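PDB 3H14: aminotransferase, classes I and II from Silicibacter pomeroyi DSS-3, which probably catalyses pyridoxal 5'-phosphate-dependent transfer of the amino group of L-aspartate to 2-oxoglutarate, giving oxaloacetate and L-glutamate. Local coordinates for residues A107-F112 against E253-N258; L142-E147 against P350-G355; T235-G240 against H265-A270. One frame throughout, in Å; residues are numbered along the deposited sequence.

The three contacts lie in different parts of one class I aminotransferase chain. Contacts 1 and 3 are linked by sequence: helix 265-274 of contact 3 is the next helix after 249-258 of contact 1, and the centres of the two contacts are about 20 Å apart. Contact 3 also includes the loop 235-240, which lies in the family signature that follows the presumed cofactor lysine. Contact 2 ties the edge of the large sheet to a loop of the smaller one, with its centre about 34 Å from that of contact 3 and about 32 Å from that of contact 1. Contacts 2 and 3 lie on opposite sides of the chain's centre.

Contact 1: residues A107-F112 against E253-N258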
loop_
_atom_site.group_PDB
_atom_site.type_symbol
_atom_site.label_atom_id
_atom_site.label_comp_id
_atom_site.label_asym_id
_atom_site.label_seq_id
_atom_site.Cartn_x
_atom_site.Cartn_y
_atom_site.Cartn_z
ATOM N N ALA A 107 -15.405 4.393 -0.826
ATOM C CA ALA A 107 -15.093 5.595 -0.087
ATOM C C ALA A 107 -15.296 6.820 -0.956
ATOM O O ALA A 107 -15.962 7.771 -0.549
ATOM C CB ALA A 107 -13.717 5.547 0.459
ATOM N N PHE A 108 -14.686 6.842 -2.134
ATOM C CA PHE A 108 -14.718 8.053 -2.921
ATOM C C PHE A 108 -16.131 8.350 -3.401
ATOM O O PHE A 108 -16.508 9.526 -3.500
ATOM C CB PHE A 108 -13.784 7.945 -4.138
ATOM C CG PHE A 108 -12.335 7.781 -3.790
ATOM C CD1 PHE A 108 -11.851 8.122 -2.531
ATOM C CD2 PHE A 108 -11.422 7.345 -4.754
ATOM C CE1 PHE A 108 -10.517 7.983 -2.236
ATOM C CE2 PHE A 108 -10.080 7.185 -4.425
ATOM C CZ PHE A 108 -9.651 7.526 -3.166
ATOM N N THR A 109 -16.913 7.296 -3.686
ATOM C CA THR A 109 -18.298 7.498 -4.139
ATOM C C THR A 109 -19.197 8.093 -3.051
ATOM O O THR A 109 -20.019 8.971 -3.330
ATOM C CB THR A 109 -18.903 6.186 -4.665
ATOM O OG1 THR A 109 -18.093 5.725 -5.755
ATOM C CG2 THR A 109 -20.370 6.409 -5.124
ATOM N N ALA A 110 -19.035 7.593 -1.836
ATOM C CA ALA A 110 -19.779 8.041 -0.673
ATOM C C ALA A 110 -19.459 9.478 -0.322
ATOM O O ALA A 110 -20.324 10.250 0.098
ATOM C CB ALA A 110 -19.472 7.110 0.531
ATOM N N LEU A 111 -18.206 9.867 -0.533
ATOM C CA LEU A 111 -17.700 11.120 0.038
ATOM C C LEU A 111 -17.520 12.300 -0.904
ATOM O O LEU A 111 -17.471 13.453 -0.442
ATOM C CB LEU A 111 -16.404 10.813 0.785
ATOM C CG LEU A 111 -16.511 9.935 2.034
ATOM C CD1 LEU A 111 -15.135 9.582 2.482
ATOM C CD2 LEU A 111 -17.263 10.616 3.207
ATOM N N PHE A 112 -17.442 12.062 -2.214
ATOM C CA PHE A 112 -17.016 13.119 -3.104
ATOM C C PHE A 112 -17.837 13.189 -4.343
ATOM O O PHE A 112 -18.337 12.169 -4.835
ATOM C CB PHE A 112 -15.535 12.961 -3.508
ATOM C CG PHE A 112 -14.622 12.735 -2.342
ATOM C CD1 PHE A 112 -14.592 13.646 -1.294
ATOM C CD2 PHE A 112 -13.762 11.655 -2.321
ATOM C CE1 PHE A 112 -13.745 13.442 -0.208
ATOM C CE2 PHE A 112 -12.941 11.434 -1.264
ATOM C CZ PHE A 112 -12.921 12.319 -0.201
ATOM N N GLU A 253 -23.531 0.612 2.121
ATOM C CA GLU A 253 -24.284 -0.579 1.741
ATOM C C GLU A 253 -25.113 -0.358 0.494
ATOM O O GLU A 253 -25.126 -1.195 -0.376
ATOM C CB GLU A 253 -25.190 -1.076 2.881
ATOM C CG GLU A 253 -26.113 -2.252 2.465
ATOM C CD GLU A 253 -27.147 -2.635 3.553
ATOM O OE1 GLU A 253 -27.773 -1.721 4.141
ATOM O OE2 GLU A 253 -27.328 -3.859 3.818
ATOM N N ARG A 254 -25.816 0.761 0.394
ATOM C CA ARG A 254 -26.637 0.991 -0.779
ATOM C C ARG A 254 -25.812 1.161 -2.019
ATOM O O ARG A 254 -26.200 0.701 -3.087
ATOM C CB ARG A 254 -27.509 2.223 -0.602
ATOM C CG ARG A 254 -28.720 1.968 0.226
ATOM C CD ARG A 254 -29.597 3.191 0.278
ATOM N NE ARG A 254 -30.616 3.051 1.309
ATOM C CZ ARG A 254 -31.530 3.977 1.605
ATOM N NH1 ARG A 254 -31.557 5.139 0.951
ATOM N NH2 ARG A 254 -32.427 3.733 2.560
ATOM N N ILE A 255 -24.673 1.854 -1.895
ATOM C CA ILE A 255 -23.791 1.999 -3.024
ATOM C C ILE A 255 -23.300 0.620 -3.437
ATOM O O ILE A 255 -23.318 0.283 -4.628
ATOM C CB ILE A 255 -22.568 2.922 -2.703
ATOM C CG1 ILE A 255 -23.023 4.373 -2.483
ATOM C CG2 ILE A 255 -21.552 2.848 -3.838
ATOM C CD1 ILE A 255 -22.048 5.240 -1.682
ATOM N N ALA A 256 -22.829 -0.168 -2.467
ATOM C CA ALA A 256 -22.294 -1.503 -2.756
ATOM C C ALA A 256 -23.351 -2.442 -3.374
ATOM O O ALA A 256 -23.029 -3.190 -4.300
ATOM C CB ALA A 256 -21.672 -2.117 -1.527
ATOM N N GLN A 257 -24.595 -2.361 -2.880
ATOM C CA GLN A 257 -25.739 -3.139 -3.402
ATOM C C GLN A 257 -26.051 -2.663 -4.804
ATOM O O GLN A 257 -25.954 -3.441 -5.777
ATOM C CB GLN A 257 -27.013 -2.914 -2.575
ATOM C CG GLN A 257 -27.087 -3.621 -1.227
ATOM C CD GLN A 257 -28.276 -3.170 -0.318
ATOM O OE1 GLN A 257 -28.942 -2.137 -0.558
ATOM N NE2 GLN A 257 -28.514 -3.948 0.756
ATOM N N ASN A 258 -26.395 -1.364 -4.882
ATOM C CA ASN A 258 -26.859 -0.729 -6.118
ATOM C C ASN A 258 -25.807 -0.761 -7.212
ATOM O O ASN A 258 -26.174 -0.732 -8.371
ATOM C CB ASN A 258 -27.302 0.733 -5.904
ATOM C CG ASN A 258 -28.547 0.879 -5.045
ATOM O OD1 ASN A 258 -28.856 0.045 -4.184
ATOM N ND2 ASN A 258 -29.271 1.969 -5.268
#
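Ile255 reaches from helix 249-258 to the flank of helix 100-111 and meets it with two methyl groups. Its CD1 rests 3.7 Å from Ala110 CA, with Ala110 CB at 3.9 Å, while its CG2 lies 4.0 Å from CG2 of Thr109. CG1 sits beside the backbone N of Ile255 (chi1 -67°) and the chain then extends, which carries CD1 across to the neighbouring helix. Alanine suits the spot because its short side chain lets the methyl come down to the helix backbone. Thr109 offers its methyl to the isoleucine and turns OG1 back to Leu105 O one helical turn earlier, so its polar end is satisfied within its own helix. This small apolar patch, just 115 Å² in all, is the tight part, yet it lies at the surface: Ile255, Thr109 and Ala110 all stay partly exposed. Inward, helix 100-111 is covered better, since Ala107, Ala110 and Leu111 lie on Tyr223 of strand 223-227 and Phe108 on Ile198 of strand 196-200. Helix 100-111, lying on the large mixed sheet with helix 249-258 on its flank, fits the large domain of fold-type I pyridoxal phosphate enzymes.

Contact 2: residues L142-E147 against P350-G355; sequences LPTAPE and PERGAG
Two turns in the side chain of Arg352 bring its guanidinium to Thr144: CG lies beside the backbone N (chi1 -60°), and after an extended second torsion the chain bends about the CG-CD bond (chi3 -66°). The result is a bridge between the two sheets of the aminotransferase fold. Arg352 sits in the loop between strands 340-344 and 356-360 of the smaller sheet, and Thr144 directly follows strand 138-143, an outermost strand of the large sheet. The flat end of the arginine grips one carbonyl oxygen with both terminal nitrogens, NH1 and NH2, the oxygen lying practically in the guanidinium plane. Both bonds are bent, as a shared acceptor requires. Arginine suits the place because NE is still available for a second partner, and it forms a salt bridge to Asp349 just upstream, which probably helps to hold the guanidinium in orientation. Pro143 CB lies over one face of this group, 4.1 Å from Arg352 NH2 and offset toward the rim; the apolar proline ring can lie there without competing for the N-H groups. The hydroxyl of Thr144 hydrogen-bonds to Ala122 O, tying this segment to the adjacent strand while its backbone serves the arginine. At the shared oxygen the two donors differ: NH1, 3.0 Å from Thr144 O, lies nearly in line with the C=O bond, whereas NH2, also 3.0 Å from Thr144 O, approaches in the carbonyl plane on a lone pair.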
loop_
_atom_site.group_PDB
_atom_site.type_symbol
_atom_site.label_atom_id
_atom_site.label_comp_id
_atom_site.label_asym_id
_atom_site.label_seq_id
_atom_site.Cartn_x
_atom_site.Cartn_y
_atom_site.Cartn_z
ATOM N N LEU A 142 0.388 16.458 -2.541
ATOM C CA LEU A 142 1.021 17.214 -1.490
ATOM C C LEU A 142 2.472 16.723 -1.394
ATOM O O LEU A 142 2.726 15.654 -0.858
ATOM C CB LEU A 142 0.323 16.948 -0.168
ATOM C CG LEU A 142 -1.218 17.028 -0.170
ATOM C CD1 LEU A 142 -1.703 16.704 1.185
ATOM C CD2 LEU A 142 -1.662 18.427 -0.597
ATOM N N PRO A 143 3.416 17.505 -1.920
ATOM C CA PRO A 143 4.848 17.132 -1.777
ATOM C C PRO A 143 5.281 17.114 -0.324
ATOM O O PRO A 143 5.321 18.152 0.333
ATOM C CB PRO A 143 5.590 18.206 -2.586
ATOM C CG PRO A 143 4.527 18.849 -3.447
ATOM C CD PRO A 143 3.241 18.765 -2.655
ATOM N N THR A 144 5.605 15.941 0.188
ATOM C CA THR A 144 5.994 15.802 1.555
ATOM C C THR A 144 7.508 15.950 1.675
ATOM O O THR A 144 8.233 15.834 0.690
ATOM C CB THR A 144 5.496 14.460 2.099
ATOM O OG1 THR A 144 6.060 13.411 1.308
ATOM C CG2 THR A 144 3.993 14.420 1.955
ATOM N N ALA A 145 7.954 16.257 2.880
ATOM C CA ALA A 145 9.338 16.593 3.153
ATOM C C ALA A 145 9.973 15.503 4.006
ATOM O O ALA A 145 9.298 14.890 4.858
ATOM C CB ALA A 145 9.396 17.973 3.898
ATOM N N PRO A 146 11.280 15.279 3.834
ATOM C CA PRO A 146 12.009 14.301 4.684
ATOM C C PRO A 146 11.885 14.547 6.204
ATOM O O PRO A 146 11.661 13.630 6.999
ATOM C CB PRO A 146 13.455 14.420 4.187
ATOM C CG PRO A 146 13.308 14.862 2.771
ATOM C CD PRO A 146 12.168 15.870 2.822
ATOM N N GLU A 147 11.963 15.803 6.590
ATOM C CA GLU A 147 11.844 16.160 7.976
ATOM C C GLU A 147 10.470 15.792 8.530
ATOM O O GLU A 147 10.285 15.733 9.748
ATOM C CB GLU A 147 12.152 17.676 8.159
ATOM C CG GLU A 147 11.336 18.622 7.292
ATOM C CD GLU A 147 11.987 19.022 6.001
ATOM O OE1 GLU A 147 12.696 18.199 5.378
ATOM O OE2 GLU A 147 11.745 20.175 5.571
ATOM N N PRO A 350 5.655 12.124 -9.326
ATOM C CA PRO A 350 5.916 12.615 -10.672
ATOM C C PRO A 350 6.857 13.814 -10.769
ATOM O O PRO A 350 7.504 13.980 -11.783
ATOM C CB PRO A 350 4.500 12.980 -11.188
ATOM C CG PRO A 350 3.594 12.106 -10.403
ATOM C CD PRO A 350 4.212 12.084 -9.042
ATOM N N GLU A 351 6.933 14.637 -9.737
ATOM C CA GLU A 351 7.760 15.813 -9.768
ATOM C C GLU A 351 9.202 15.516 -9.359
ATOM O O GLU A 351 10.109 16.156 -9.894
ATOM C CB GLU A 351 7.187 16.916 -8.833
ATOM N N ARG A 352 9.400 14.634 -8.371
ATOM C CA ARG A 352 10.725 14.321 -7.830
ATOM C C ARG A 352 11.197 12.887 -8.051
ATOM O O ARG A 352 12.342 12.555 -7.665
ATOM C CB ARG A 352 10.761 14.604 -6.354
ATOM C CG ARG A 352 10.466 16.059 -6.007
ATOM C CD ARG A 352 10.508 16.257 -4.508
ATOM N NE ARG A 352 9.414 15.520 -3.885
ATOM C CZ ARG A 352 9.056 15.626 -2.606
ATOM N NH1 ARG A 352 9.699 16.468 -1.791
ATOM N NH2 ARG A 352 8.042 14.894 -2.143
ATOM N N GLY A 353 10.371 12.036 -8.676
ATOM C CA GLY A 353 10.683 10.589 -8.773
ATOM C C GLY A 353 11.832 10.200 -9.703
ATOM O O GLY A 353 12.307 9.034 -9.720
ATOM N N ALA A 354 12.246 11.133 -10.548
ATOM C CA ALA A 354 13.361 10.874 -11.468
ATOM C C ALA A 354 14.634 10.655 -10.666
ATOM O O ALA A 354 15.617 10.068 -11.175
ATOM C CB ALA A 354 13.535 12.005 -12.441
ATOM N N GLY A 355 14.645 11.160 -9.444
ATOM C CA GLY A 355 15.790 11.003 -8.528
ATOM C C GLY A 355 15.624 10.000 -7.420
ATOM O O GLY A 355 16.376 10.017 -6.432
#

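Contact 3: residues T235-G240 against H265-A270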
loop_
_atom_site.group_PDB
_atom_site.type_symbol
_atom_site.label_atom_id
_atom_site.label_comp_id
_atom_site.label_asym_id
_atom_site.label_seq_id
_atom_site.Cartn_x
_atom_site.Cartn_y
_atom_site.Cartn_z
ATOM N N THR A 235 -3.016 -11.581 -1.917
ATOM C CA THR A 235 -3.000 -10.847 -3.159
ATOM C C THR A 235 -3.606 -11.737 -4.237
ATOM O O THR A 235 -3.325 -12.916 -4.307
ATOM C CB THR A 235 -1.536 -10.414 -3.560
ATOM O OG1 THR A 235 -1.089 -9.375 -2.671
ATOM C CG2 THR A 235 -1.480 -9.942 -5.019
ATOM N N GLY A 236 -4.481 -11.169 -5.041
ATOM C CA GLY A 236 -5.088 -11.904 -6.141
ATOM C C GLY A 236 -6.496 -12.401 -5.829
ATOM O O GLY A 236 -7.223 -12.803 -6.721
ATOM N N TRP A 237 -6.879 -12.388 -4.561
ATOM C CA TRP A 237 -8.169 -12.950 -4.113
ATOM C C TRP A 237 -9.317 -11.936 -4.083
ATOM O O TRP A 237 -10.482 -12.295 -3.898
ATOM C CB TRP A 237 -7.979 -13.567 -2.729
ATOM C CG TRP A 237 -7.180 -14.852 -2.773
ATOM C CD1 TRP A 237 -5.841 -14.983 -2.657
ATOM C CD2 TRP A 237 -7.703 -16.188 -2.910
ATOM N NE1 TRP A 237 -5.482 -16.309 -2.715
ATOM C CE2 TRP A 237 -6.606 -17.070 -2.867
ATOM C CE3 TRP A 237 -8.993 -16.715 -3.066
ATOM C CZ2 TRP A 237 -6.746 -18.450 -3.017
ATOM C CZ3 TRP A 237 -9.142 -18.087 -3.210
ATOM C CH2 TRP A 237 -8.021 -18.947 -3.158
ATOM N N ARG A 238 -8.993 -10.663 -4.264
ATOM C CA ARG A 238 -10.002 -9.585 -4.326
ATOM C C ARG A 238 -10.920 -9.565 -3.120
ATOM O O ARG A 238 -12.144 -9.640 -3.230
ATOM C CB ARG A 238 -10.803 -9.630 -5.637
ATOM N N VAL A 239 -10.326 -9.485 -1.942
ATOM C CA VAL A 239 -11.132 -9.367 -0.736
ATOM C C VAL A 239 -10.441 -8.409 0.224
ATOM O O VAL A 239 -9.218 -8.429 0.366
ATOM C CB VAL A 239 -11.462 -10.766 -0.087
ATOM C CG1 VAL A 239 -10.186 -11.572 0.239
ATOM C CG2 VAL A 239 -12.320 -10.589 1.173
ATOM N N GLY A 240 -11.241 -7.559 0.876
ATOM C CA GLY A 240 -10.723 -6.632 1.859
ATOM C C GLY A 240 -11.887 -6.132 2.704
ATOM O O GLY A 240 -12.970 -6.728 2.703
ATOM N N HIS A 265 -17.586 -14.884 -2.787
ATOM C CA HIS A 265 -17.813 -15.655 -1.558
ATOM C C HIS A 265 -16.645 -16.605 -1.286
ATOM O O HIS A 265 -16.258 -16.779 -0.150
ATOM C CB HIS A 265 -19.142 -16.434 -1.586
ATOM C CG HIS A 265 -19.464 -17.137 -0.289
ATOM N ND1 HIS A 265 -19.297 -18.495 -0.110
ATOM C CD2 HIS A 265 -19.937 -16.662 0.889
ATOM C CE1 HIS A 265 -19.664 -18.827 1.118
ATOM N NE2 HIS A 265 -20.059 -17.733 1.745
ATOM N N ALA A 266 -16.068 -17.199 -2.325
ATOM C CA ALA A 266 -14.914 -18.096 -2.142
ATOM C C ALA A 266 -13.783 -17.382 -1.401
ATOM O O ALA A 266 -13.184 -17.919 -0.460
ATOM C CB ALA A 266 -14.428 -18.622 -3.496
ATOM N N SER A 267 -13.482 -16.167 -1.829
ATOM C CA SER A 267 -12.468 -15.353 -1.176
ATOM C C SER A 267 -12.817 -14.995 0.266
ATOM O O SER A 267 -11.944 -14.933 1.101
ATOM C CB SER A 267 -12.243 -14.073 -1.976
ATOM O OG SER A 267 -11.767 -14.396 -3.262
ATOM N N GLN A 268 -14.094 -14.761 0.556
ATOM C CA GLN A 268 -14.536 -14.459 1.920
ATOM C C GLN A 268 -14.386 -15.619 2.911
ATOM O O GLN A 268 -14.033 -15.391 4.085
ATOM C CB GLN A 268 -16.000 -13.996 1.936
ATOM C CG GLN A 268 -16.229 -12.657 1.294
ATOM C CD GLN A 268 -17.594 -12.083 1.582
ATOM O OE1 GLN A 268 -17.901 -11.758 2.715
ATOM N NE2 GLN A 268 -18.389 -11.881 0.534
ATOM N N VAL A 269 -14.664 -16.835 2.429
ATOM C CA VAL A 269 -14.402 -18.095 3.168
ATOM C C VAL A 269 -12.915 -18.212 3.514
ATOM O O VAL A 269 -12.550 -18.445 4.669
ATOM C CB VAL A 269 -14.839 -19.344 2.344
ATOM C CG1 VAL A 269 -14.451 -20.646 3.050
ATOM C CG2 VAL A 269 -16.338 -19.292 2.098
ATOM N N ALA A 270 -12.058 -18.032 2.515
ATOM C CA ALA A 270 -10.609 -18.097 2.752
ATOM C C ALA A 270 -10.120 -17.027 3.749
ATOM O O ALA A 270 -9.262 -17.317 4.578
ATOM C CB ALA A 270 -9.863 -18.004 1.431
#
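Ser267, in the first turn of helix 265-274, points at the loop 235-240 and is met there by two quite different side chains, Trp237 and Val239. The hydroxyl oxygen lies near the plane of the indole, at its edge, with Trp237 CE3 3.6 Å from Ser267 OG, so the ring stands beside the serine and does not cover it. The Trp237 side chain also touches Leu53 of helix 47-57. Val239 comes from the loop toward the carbon part of the serine: its CB is 3.9 Å from Ser267 CB, and CG1 is also 3.9 Å from the helix carbonyl Ser267 O. Valine is apt here: compact and branched, it lays CB and CG1 against the serine carbon and the helix carbonyl. Its other methyl, CG2, looks toward the aliphatic stem of Gln268, whose amide is held by Leu70 N at OE1 and by Ala263 O at NE2.

The polar link is made by the serine, whose OG lies beside the backbone N (chi1 -62°) and is thereby aimed at the loop. Ser267 OG donates to Trp237 O, in the carbonyl plane on a lone pair; the 2.5 Å separation is unusually short and its exact value doubtful. Gly236, just before the tryptophan, has a positive phi of 100°, where a side chain would press on the preceding carbonyl oxygen; glycine therefore suits this bend. The loop forms the end of the family's signature sequence, which in relatives includes the lysine that holds pyridoxal phosphate. Chemically, a small neutral donor meets a loop carbonyl between apolar neighbours, so the loop is joined to the helix without burying a charge.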